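Putative membrane anchored protein (Corynebacterium diphtheriae, PDB 3LSO) is of unknown function but is probably a membrane-anchored, all-beta surface protein whose domains are strung out in an elongated row. Local coordinates at residues R336-P345 against Y427-S437. Residues are numbered along the deposited sequence; the frame is centred on the assembly and turned at random.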
loop_
_atom_site.group_PDB
_atom_site.type_symbol
_atom_site.label_atom_id
_atom_site.label_comp_id
_atom_site.label_asym_id
_atom_site.label_seq_id
_atom_site.Cartn_x
_atom_site.Cartn_y
_atom_site.Cartn_z
ATOM N N ARG B 336 -28.992 31.224 -12.575
ATOM C CA ARG B 336 -29.063 32.549 -11.954
ATOM C C ARG B 336 -28.217 32.581 -10.726
ATOM O O ARG B 336 -28.421 31.760 -9.837
ATOM C CB ARG B 336 -30.493 32.842 -11.576
ATOM C CG ARG B 336 -31.442 32.653 -12.752
ATOM C CD ARG B 336 -31.452 33.919 -13.601
ATOM N NE ARG B 336 -32.077 35.041 -12.884
ATOM C CZ ARG B 336 -32.103 36.277 -13.349
ATOM N NH1 ARG B 336 -31.529 36.533 -14.534
ATOM N NH2 ARG B 336 -32.703 37.237 -12.653
ATOM N N VAL B 337 -27.247 33.503 -10.694
ATOM C CA VAL B 337 -26.346 33.677 -9.556
ATOM C C VAL B 337 -26.345 35.148 -9.183
ATOM O O VAL B 337 -26.111 36.015 -10.027
ATOM C CB VAL B 337 -24.886 33.251 -9.899
ATOM C CG1 VAL B 337 -23.891 33.676 -8.808
ATOM C CG2 VAL B 337 -24.775 31.752 -10.152
ATOM N N TYR B 338 -26.588 35.425 -7.912
ATOM C CA TYR B 338 -26.647 36.782 -7.415
ATOM C C TYR B 338 -25.337 37.229 -6.788
ATOM O O TYR B 338 -24.733 38.144 -7.308
ATOM C CB TYR B 338 -27.797 36.906 -6.425
ATOM C CG TYR B 338 -29.056 36.218 -6.903
ATOM C CD1 TYR B 338 -29.562 36.486 -8.180
ATOM C CD2 TYR B 338 -29.749 35.296 -6.089
ATOM C CE1 TYR B 338 -30.693 35.889 -8.650
ATOM C CE2 TYR B 338 -30.915 34.677 -6.570
ATOM C CZ TYR B 338 -31.365 34.999 -7.871
ATOM O OH TYR B 338 -32.492 34.444 -8.411
ATOM N N GLU B 339 -24.921 36.642 -5.656
ATOM C CA GLU B 339 -23.635 37.006 -5.023
ATOM C C GLU B 339 -22.674 35.872 -5.031
ATOM O O GLU B 339 -23.064 34.710 -4.887
ATOM C CB GLU B 339 -23.799 37.339 -3.560
ATOM C CG GLU B 339 -23.453 38.712 -3.178
ATOM C CD GLU B 339 -23.621 38.885 -1.690
ATOM O OE1 GLU B 339 -23.151 37.994 -0.913
ATOM O OE2 GLU B 339 -24.259 39.895 -1.310
ATOM N N ILE B 340 -21.403 36.221 -5.144
ATOM C CA ILE B 340 -20.338 35.282 -4.828
ATOM C C ILE B 340 -19.274 36.075 -4.109
ATOM O O ILE B 340 -19.142 37.285 -4.318
ATOM C CB ILE B 340 -19.784 34.539 -6.070
ATOM C CG1 ILE B 340 -19.097 35.495 -7.022
ATOM C CG2 ILE B 340 -20.869 33.735 -6.758
ATOM C CD1 ILE B 340 -18.211 34.784 -7.976
ATOM N N GLY B 341 -18.566 35.414 -3.211
ATOM C CA GLY B 341 -17.423 36.047 -2.562
ATOM C C GLY B 341 -16.640 35.014 -1.804
ATOM O O GLY B 341 -17.187 33.937 -1.495
ATOM N N ILE B 342 -15.368 35.318 -1.520
ATOM C CA ILE B 342 -14.547 34.462 -0.652
ATOM C C ILE B 342 -14.719 34.821 0.831
ATOM O O ILE B 342 -14.621 35.996 1.199
ATOM C CB ILE B 342 -13.056 34.578 -1.001
ATOM C CG1 ILE B 342 -12.797 34.013 -2.388
ATOM C CG2 ILE B 342 -12.186 33.852 0.053
ATOM C CD1 ILE B 342 -11.767 34.822 -3.150
ATOM N N ASN B 343 -14.946 33.802 1.662
ATOM C CA ASN B 343 -15.060 33.943 3.123
ATOM C C ASN B 343 -13.891 33.221 3.782
ATOM O O ASN B 343 -13.743 31.997 3.667
ATOM C CB ASN B 343 -16.378 33.338 3.623
ATOM C CG ASN B 343 -16.619 33.564 5.133
ATOM O OD1 ASN B 343 -16.772 34.691 5.584
ATOM N ND2 ASN B 343 -16.698 32.490 5.891
ATOM N N ALA B 344 -13.061 33.970 4.489
ATOM C CA ALA B 344 -11.784 33.438 4.936
ATOM C C ALA B 344 -11.912 32.833 6.318
ATOM O O ALA B 344 -12.834 33.182 7.048
ATOM C CB ALA B 344 -10.758 34.563 4.929
ATOM N N PRO B 345 -10.992 31.939 6.704
ATOM C CA PRO B 345 -10.984 31.534 8.085
ATOM C C PRO B 345 -11.108 32.743 8.970
ATOM O O PRO B 345 -10.647 33.835 8.635
ATOM C CB PRO B 345 -9.592 30.967 8.266
ATOM C CG PRO B 345 -9.276 30.397 6.966
ATOM C CD PRO B 345 -9.885 31.323 5.961
ATOM N N TYR B 427 -6.720 24.851 7.443
ATOM C CA TYR B 427 -7.648 25.932 7.254
ATOM C C TYR B 427 -7.972 25.928 5.764
ATOM O O TYR B 427 -7.100 25.582 4.965
ATOM C CB TYR B 427 -6.970 27.250 7.639
ATOM C CG TYR B 427 -6.586 27.425 9.113
ATOM C CD1 TYR B 427 -7.476 27.994 10.034
ATOM C CD2 TYR B 427 -5.329 27.057 9.572
ATOM C CE1 TYR B 427 -7.126 28.162 11.383
ATOM C CE2 TYR B 427 -4.957 27.219 10.908
ATOM C CZ TYR B 427 -5.861 27.770 11.803
ATOM O OH TYR B 427 -5.483 27.932 13.114
HETATM N N MSE B 428 -9.216 26.257 5.391
HETATM C CA MSE B 428 -9.615 26.410 3.990
HETATM C C MSE B 428 -10.309 27.729 3.843
HETATM O O MSE B 428 -10.851 28.261 4.814
HETATM C CB MSE B 428 -10.666 25.380 3.603
HETATM C CG MSE B 428 -10.165 24.025 3.181
HETATM SE SE MSE B 428 -11.684 22.825 3.211
HETATM C CE MSE B 428 -11.939 22.771 5.121
ATOM N N PHE B 429 -10.353 28.244 2.626
ATOM C CA PHE B 429 -11.257 29.335 2.351
ATOM C C PHE B 429 -12.636 28.823 1.921
ATOM O O PHE B 429 -12.777 27.674 1.477
ATOM C CB PHE B 429 -10.637 30.255 1.321
ATOM C CG PHE B 429 -9.430 30.957 1.828
ATOM C CD1 PHE B 429 -9.518 32.233 2.336
ATOM C CD2 PHE B 429 -8.197 30.323 1.847
ATOM C CE1 PHE B 429 -8.413 32.880 2.819
ATOM C CE2 PHE B 429 -7.064 30.984 2.339
ATOM C CZ PHE B 429 -7.183 32.259 2.822
ATOM N N GLN B 430 -13.656 29.657 2.071
ATOM C CA GLN B 430 -14.989 29.283 1.626
ATOM C C GLN B 430 -15.455 30.213 0.548
ATOM O O GLN B 430 -14.977 31.353 0.456
ATOM C CB GLN B 430 -15.965 29.371 2.795
ATOM C CG GLN B 430 -15.647 28.406 3.943
ATOM C CD GLN B 430 -16.611 28.542 5.102
ATOM O OE1 GLN B 430 -17.001 29.644 5.483
ATOM N NE2 GLN B 430 -17.008 27.417 5.668
HETATM N N MSE B 431 -16.408 29.760 -0.257
HETATM C CA MSE B 431 -17.167 30.681 -1.133
HETATM C C MSE B 431 -18.541 30.888 -0.536
HETATM O O MSE B 431 -19.215 29.909 -0.146
HETATM C CB MSE B 431 -17.327 30.127 -2.547
HETATM C CG MSE B 431 -17.605 31.201 -3.620
HETATM SE SE MSE B 431 -17.767 30.366 -5.367
HETATM C CE MSE B 431 -17.328 31.870 -6.456
ATOM N N GLY B 432 -18.941 32.149 -0.440
ATOM C CA GLY B 432 -20.325 32.519 -0.122
ATOM C C GLY B 432 -21.092 32.549 -1.444
ATOM O O GLY B 432 -20.565 33.047 -2.444
ATOM N N VAL B 433 -22.299 31.981 -1.487
ATOM C CA VAL B 433 -23.095 32.049 -2.707
ATOM C C VAL B 433 -24.537 32.369 -2.398
ATOM O O VAL B 433 -25.080 31.928 -1.389
ATOM C CB VAL B 433 -23.056 30.749 -3.506
ATOM C CG1 VAL B 433 -21.673 30.458 -3.888
ATOM C CG2 VAL B 433 -23.543 29.603 -2.658
ATOM N N TYR B 434 -25.156 33.127 -3.288
ATOM C CA TYR B 434 -26.580 33.384 -3.214
ATOM C C TYR B 434 -26.977 33.270 -4.667
ATOM O O TYR B 434 -26.481 34.061 -5.502
ATOM C CB TYR B 434 -26.843 34.794 -2.666
ATOM C CG TYR B 434 -28.266 35.266 -2.716
ATOM C CD1 TYR B 434 -29.335 34.391 -2.435
ATOM C CD2 TYR B 434 -28.567 36.600 -3.019
ATOM C CE1 TYR B 434 -30.667 34.834 -2.486
ATOM C CE2 TYR B 434 -29.905 37.063 -3.063
ATOM C CZ TYR B 434 -30.928 36.166 -2.799
ATOM O OH TYR B 434 -32.211 36.591 -2.818
ATOM N N LYS B 435 -27.832 32.279 -4.971
ATOM C CA LYS B 435 -28.128 31.897 -6.354
ATOM C C LYS B 435 -29.447 31.182 -6.440
ATOM O O LYS B 435 -30.001 30.790 -5.405
ATOM C CB LYS B 435 -27.029 30.973 -6.886
ATOM C CG LYS B 435 -26.976 29.597 -6.235
ATOM C CD LYS B 435 -25.671 28.904 -6.534
ATOM C CE LYS B 435 -25.720 27.467 -6.047
ATOM N NZ LYS B 435 -24.526 26.695 -6.481
ATOM N N TYR B 436 -29.919 30.973 -7.670
ATOM C CA TYR B 436 -31.174 30.253 -7.967
ATOM C C TYR B 436 -32.425 31.096 -7.811
ATOM O O TYR B 436 -32.476 31.985 -6.944
ATOM C CB TYR B 436 -31.365 28.987 -7.121
ATOM C CG TYR B 436 -30.307 27.945 -7.317
ATOM C CD1 TYR B 436 -29.414 28.020 -8.385
ATOM C CD2 TYR B 436 -30.204 26.871 -6.440
ATOM C CE1 TYR B 436 -28.437 27.063 -8.560
ATOM C CE2 TYR B 436 -29.243 25.885 -6.612
ATOM C CZ TYR B 436 -28.355 25.990 -7.676
ATOM O OH TYR B 436 -27.388 25.027 -7.861
ATOM N N SER B 437 -33.408 30.799 -8.678
ATOM C CA SER B 437 -34.798 31.238 -8.592
ATOM C C SER B 437 -35.359 30.915 -7.211
ATOM O O SER B 437 -35.753 31.812 -6.483
ATOM C CB SER B 437 -35.590 30.462 -9.657
ATOM O OG SER B 437 -36.682 31.178 -10.216
#
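Tyr427 lays its CB against Pro345 CG, 4.0 Å away, where the chain has run past the end of strand 336-343. The same proline, with no N-H to pair, puts its CD over one face of the Phe429 ring, a CH-pi contact 4.0 Å from the centroid. The Phe429 ring also touches Ala344 CB and Ile342 CG2; a broad apolar ring suits this place, since it reaches on to Val322 and Val324. Gln430 pairs with Asn343 twice over: besides the backbone bonds, the two amides lie side by side, and Asn343 ND2 donates a hydrogen bond to Gln430 OE1 (2.9 Å), lying in the plane of that carbonyl. The long, flexible Met431, a selenomethionine, has CG roughly opposite the backbone N (chi1 -158°) and stays extended beyond it, bringing CE to 3.4 Å from Ile340 CD1. Ile340, Ile342 and Met431 pack from this face on strands 321-329 and 410-417, consistent with a beta sandwich in which this antiparallel pair is part of one layer. Gly432 faces Gly341 as a hydrogen-bonded pair, so neither strand puts a side chain on the opposite face at this pair. At Tyr434 comes a classic beta bulge: its O accepts from both Tyr338 N (2.8 Å) and Glu339 N (3.0 Å). The extra residue brings the Tyr338 edge onto the Tyr434 face, CD2 over the ring centre, planes 59° apart. Beyond Lys435, whose NZ reaches Asp295 and Asp297, Tyr436 N makes a nearly straight bond (174°) to Arg336 O.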